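Local coordinates for GH5 (Bacteroidetes bacterium AC2a, PDB 4YHE), which probably hydrolyses beta-glucosidic bonds in cellulose or related glucans, as a family 5 glycoside hydrolase built on a beta/alpha barrel, at residues L139-I142 / W143-I146; V192-D195 / A196-A200. All blocks are in the same frame, centred on the assembly; numbering follows the deposited sequence.

Interaction 1: L139-I142 / W143-I146; sequences LTMI and WLQI
The Trp143 indole runs obliquely past Leu139 O, which stands 3.7 Å from its CD1, and carries the Ile146 methyl CD1 over one face, displaced toward the rim of the ring. Ile146 CD1 also lies 3.7 Å from Ile142 CG2, the Ile142 and Ile146 side chains running alongside each other on helix 129-149; the NE1 of Trp143 is used outside this turn, on Thr161 O. The second flat group, the Gln145 amide, has Met141 O close to its own plane, yet its NE2 reaches that oxygen from above the carbonyl plane, at 3.0 Å and a C=O...N angle of only 111°. Gln145 N comes to the same Met141 O at 3.2 Å from the opposite face, as the ordinary helical bond. With CG turned beside its backbone N (chi1 -71°) and the chain extended beyond, the amide folds back along its own helix. Its other bonds, NE2 to Tyr74 O and OE1 to Ile76 N, tie the helix to residues 74-76. A leucine in its place would probably cost Met141 O its side-chain donor and leave Tyr74 O and Ile76 N without these mates. Met141 and Leu144 lie side by side, pointing the same way. The turn thus holds two separate apolar pairs, Ile142 with Ile146 beside the indole and Met141 with Leu144 apart from it, while the Gln145 amide works on main-chain groups.

Interaction 2: V192-D195 / A196-A200; sequences VCVD and AIRAA
Val192, Cys193, Val194 and Asp195 each give their carbonyl to the backbone N-H four residues on, in Ala196, Ile197, Arg198 and Ala199, with O...N distances of 2.9 to 3.0 Å. This is regular alpha-helix, near the C-terminal end of helix 181-199, which belongs to the outer ring of helices in the (beta/alpha)8, or TIM, barrel. The side chains of the later turn lean back over the carbonyls of the earlier one. Ile197 does so with two carbons: its CG1 lies 3.3 Å from Cys193 O and its CD1 3.5 Å from the same atom, because the torsion places CG1 beside its own backbone N (chi1 -67°) and the branch runs back along the helix. Beyond this turn Ile197 packs on Ile209 of the barrel strand 209-212 and on Trp143 of helix 129-149. Ala196 CB lies 3.5 Å from both Val192 O and Cys193 O, and the Ala196 side chain also touches Trp143. Arg198 starts out in the same manner as Ile197, then bends at its second torsion (chi2 -54°), which swings the guanidinium off the helix toward charged and carbonyl partners: NE makes a salt bridge to Asp230, and NH1 bonds to Asn204 O and Arg207 O. That grip should fix the group's rotation. Asp195, on the exposed side, turns its OD1 to the NE2 of Gln191, one turn before it. Val194, whose side chain also touches Asp230 and Pro228, runs beside the foot of the arginine, and there the closest side-chain atoms are Val194 CG1 and Arg198 CG, 4.2 Å apart.

In the fold
Interactions 1 and 2 sit on neighbouring barrel helices, 129-149 and 181-199, which in sequence precede and follow strand 157-160, the fourth of the eight. Their centres are about 8 Å apart and the two touch directly: Thr140 OG1 lies 3.2 Å from Val192 CG1, Trp143 CD1 lies 3.5 Å from Cys193 SG, and Leu144 CD2 comes within 3.5 Å of Ala196 O. All of this is packing. Trp143 of interaction 1 also meets Phe159 of that strand, so the indole spans both helices and the sheet. In family 5 enzymes the acid/base glutamate generally follows the fourth strand; both contacts lie in the helical layer outside the barrel sheet.

Interaction 1: L139-I142 / W143-I146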
loop_
_atom_site.group_PDB
_atom_site.type_symbol
_atom_site.label_atom_id
_atom_site.label_comp_id
_atom_site.label_asym_id
_atom_site.label_seq_id
_atom_site.Cartn_x
_atom_site.Cartn_y
_atom_site.Cartn_z
ATOM N N LEU A 139 -18.010 9.253 1.394
ATOM C CA LEU A 139 -16.910 8.963 0.462
ATOM C C LEU A 139 -16.882 9.945 -0.691
ATOM O O LEU A 139 -15.827 10.457 -1.068
ATOM C CB LEU A 139 -16.999 7.506 -0.073
ATOM C CG LEU A 139 -16.496 6.370 0.839
ATOM C CD1 LEU A 139 -16.869 5.024 0.253
ATOM C CD2 LEU A 139 -14.979 6.440 1.055
ATOM N N THR A 140 -18.051 10.210 -1.260
ATOM C CA THR A 140 -18.166 11.179 -2.324
ATOM C C THR A 140 -17.728 12.588 -1.873
ATOM O O THR A 140 -16.920 13.242 -2.544
ATOM C CB THR A 140 -19.605 11.204 -2.899
ATOM O OG1 THR A 140 -19.954 9.889 -3.386
ATOM C CG2 THR A 140 -19.717 12.201 -4.007
ATOM N N MET A 141 -18.250 13.060 -0.744
ATOM C CA MET A 141 -17.873 14.401 -0.263
ATOM C C MET A 141 -16.373 14.525 0.046
ATOM O O MET A 141 -15.736 15.563 -0.233
ATOM C CB MET A 141 -18.705 14.746 0.978
ATOM C CG MET A 141 -20.198 14.913 0.683
ATOM S SD MET A 141 -20.550 16.203 -0.547
ATOM C CE MET A 141 -20.532 15.403 -2.138
ATOM N N ILE A 142 -15.798 13.455 0.598
ATOM C CA ILE A 142 -14.403 13.470 0.937
ATOM C C ILE A 142 -13.536 13.497 -0.306
ATOM O O ILE A 142 -12.667 14.380 -0.449
ATOM C CB ILE A 142 -14.017 12.300 1.874
ATOM C CG1 ILE A 142 -14.640 12.531 3.247
ATOM C CG2 ILE A 142 -12.494 12.199 1.982
ATOM C CD1 ILE A 142 -14.388 11.404 4.216
ATOM N N TRP A 143 -13.765 12.571 -1.224
ATOM C CA TRP A 143 -12.973 12.540 -2.438
ATOM C C TRP A 143 -13.168 13.784 -3.330
ATOM O O TRP A 143 -12.240 14.221 -4.009
ATOM C CB TRP A 143 -13.179 11.217 -3.210
ATOM C CG TRP A 143 -12.250 10.145 -2.711
ATOM C CD1 TRP A 143 -12.591 8.956 -2.121
ATOM C CD2 TRP A 143 -10.824 10.180 -2.737
ATOM N NE1 TRP A 143 -11.485 8.241 -1.830
ATOM C CE2 TRP A 143 -10.373 8.974 -2.151
ATOM C CE3 TRP A 143 -9.882 11.120 -3.170
ATOM C CZ2 TRP A 143 -9.021 8.682 -1.976
ATOM C CZ3 TRP A 143 -8.521 10.813 -3.039
ATOM C CH2 TRP A 143 -8.102 9.598 -2.437
ATOM N N LEU A 144 -14.364 14.351 -3.322
ATOM C CA LEU A 144 -14.582 15.606 -4.035
ATOM C C LEU A 144 -13.666 16.710 -3.498
ATOM O O LEU A 144 -13.041 17.418 -4.274
ATOM C CB LEU A 144 -16.035 16.041 -3.901
ATOM C CG LEU A 144 -17.037 15.498 -4.911
ATOM C CD1 LEU A 144 -18.437 15.977 -4.523
ATOM C CD2 LEU A 144 -16.691 15.954 -6.330
ATOM N N GLN A 145 -13.578 16.827 -2.171
ATOM C CA GLN A 145 -12.749 17.864 -1.540
ATOM C C GLN A 145 -11.285 17.649 -1.814
ATOM O O GLN A 145 -10.553 18.598 -2.154
ATOM C CB GLN A 145 -13.001 17.906 -0.034
ATOM C CG GLN A 145 -14.354 18.473 0.328
ATOM C CD GLN A 145 -14.672 18.332 1.790
ATOM O OE1 GLN A 145 -14.193 19.116 2.619
ATOM N NE2 GLN A 145 -15.489 17.342 2.129
ATOM N N ILE A 146 -10.845 16.389 -1.675
ATOM C CA ILE A 146 -9.483 16.051 -1.924
ATOM C C ILE A 146 -9.122 16.369 -3.355
ATOM O O ILE A 146 -8.094 16.977 -3.607
ATOM C CB ILE A 146 -9.165 14.562 -1.621
ATOM C CG1 ILE A 146 -9.291 14.297 -0.124
ATOM C CG2 ILE A 146 -7.778 14.207 -2.110
ATOM C CD1 ILE A 146 -9.299 12.832 0.270
#

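Interaction 2: V192-D195 / A196-A200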
loop_
_atom_site.group_PDB
_atom_site.type_symbol
_atom_site.label_atom_id
_atom_site.label_comp_id
_atom_site.label_asym_id
_atom_site.label_seq_id
_atom_site.Cartn_x
_atom_site.Cartn_y
_atom_site.Cartn_z
ATOM N N VAL A 192 -17.992 4.510 -6.513
ATOM C CA VAL A 192 -18.345 5.806 -5.935
ATOM C C VAL A 192 -17.114 6.724 -5.752
ATOM O O VAL A 192 -17.171 7.906 -6.077
ATOM C CB VAL A 192 -19.126 5.574 -4.628
ATOM C CG1 VAL A 192 -19.095 6.776 -3.701
ATOM C CG2 VAL A 192 -20.574 5.194 -4.974
ATOM N N CYS A 193 -15.987 6.162 -5.308
ATOM C CA CYS A 193 -14.765 6.947 -5.152
ATOM C C CYS A 193 -14.255 7.441 -6.498
ATOM O O CYS A 193 -13.933 8.618 -6.630
ATOM C CB CYS A 193 -13.676 6.167 -4.385
ATOM S SG CYS A 193 -14.153 5.828 -2.674
ATOM N N VAL A 194 -14.189 6.545 -7.488
ATOM C CA VAL A 194 -13.763 6.916 -8.833
ATOM C C VAL A 194 -14.697 8.025 -9.409
ATOM O O VAL A 194 -14.220 9.025 -9.933
ATOM C CB VAL A 194 -13.726 5.681 -9.773
ATOM C CG1 VAL A 194 -13.500 6.094 -11.222
ATOM C CG2 VAL A 194 -12.636 4.708 -9.333
ATOM N N ASP A 195 -16.003 7.853 -9.269
ATOM C CA ASP A 195 -16.963 8.838 -9.753
ATOM C C ASP A 195 -16.624 10.225 -9.155
ATOM O O ASP A 195 -16.456 11.210 -9.882
ATOM C CB ASP A 195 -18.395 8.442 -9.363
ATOM C CG ASP A 195 -18.931 7.217 -10.145
ATOM O OD1 ASP A 195 -18.312 6.747 -11.138
ATOM O OD2 ASP A 195 -19.985 6.724 -9.722
ATOM N N ALA A 196 -16.497 10.271 -7.830
ATOM C CA ALA A 196 -16.169 11.507 -7.092
ATOM C C ALA A 196 -14.876 12.174 -7.570
ATOM O O ALA A 196 -14.836 13.394 -7.791
ATOM C CB ALA A 196 -16.093 11.233 -5.602
ATOM N N ILE A 197 -13.835 11.381 -7.738
ATOM C CA ILE A 197 -12.547 11.891 -8.182
ATOM C C ILE A 197 -12.657 12.517 -9.572
ATOM O O ILE A 197 -12.178 13.642 -9.818
ATOM C CB ILE A 197 -11.475 10.795 -8.126
ATOM C CG1 ILE A 197 -11.218 10.429 -6.648
ATOM C CG2 ILE A 197 -10.182 11.246 -8.791
ATOM C CD1 ILE A 197 -10.468 9.117 -6.414
ATOM N N ARG A 198 -13.316 11.802 -10.470
ATOM C CA ARG A 198 -13.526 12.289 -11.831
ATOM C C ARG A 198 -14.387 13.542 -11.838
ATOM O O ARG A 198 -14.126 14.412 -12.642
ATOM C CB ARG A 198 -14.149 11.209 -12.718
ATOM C CG ARG A 198 -13.285 9.965 -12.881
ATOM C CD ARG A 198 -11.884 10.252 -13.378
ATOM N NE ARG A 198 -11.117 9.021 -13.567
ATOM C CZ ARG A 198 -9.788 8.916 -13.493
ATOM N NH1 ARG A 198 -9.026 9.960 -13.181
ATOM N NH2 ARG A 198 -9.210 7.739 -13.691
ATOM N N ALA A 199 -15.372 13.648 -10.939
ATOM C CA ALA A 199 -16.204 14.869 -10.828
ATOM C C ALA A 199 -15.468 16.085 -10.212
ATOM O O ALA A 199 -15.987 17.198 -10.222
ATOM C CB ALA A 199 -17.479 14.585 -10.042
ATOM N N ALA A 200 -14.277 15.892 -9.662
ATOM C CA ALA A 200 -13.608 16.962 -8.922
ATOM C C ALA A 200 -12.891 17.940 -9.845
ATOM O O ALA A 200 -12.396 18.972 -9.382
ATOM C CB ALA A 200 -12.623 16.366 -7.907
#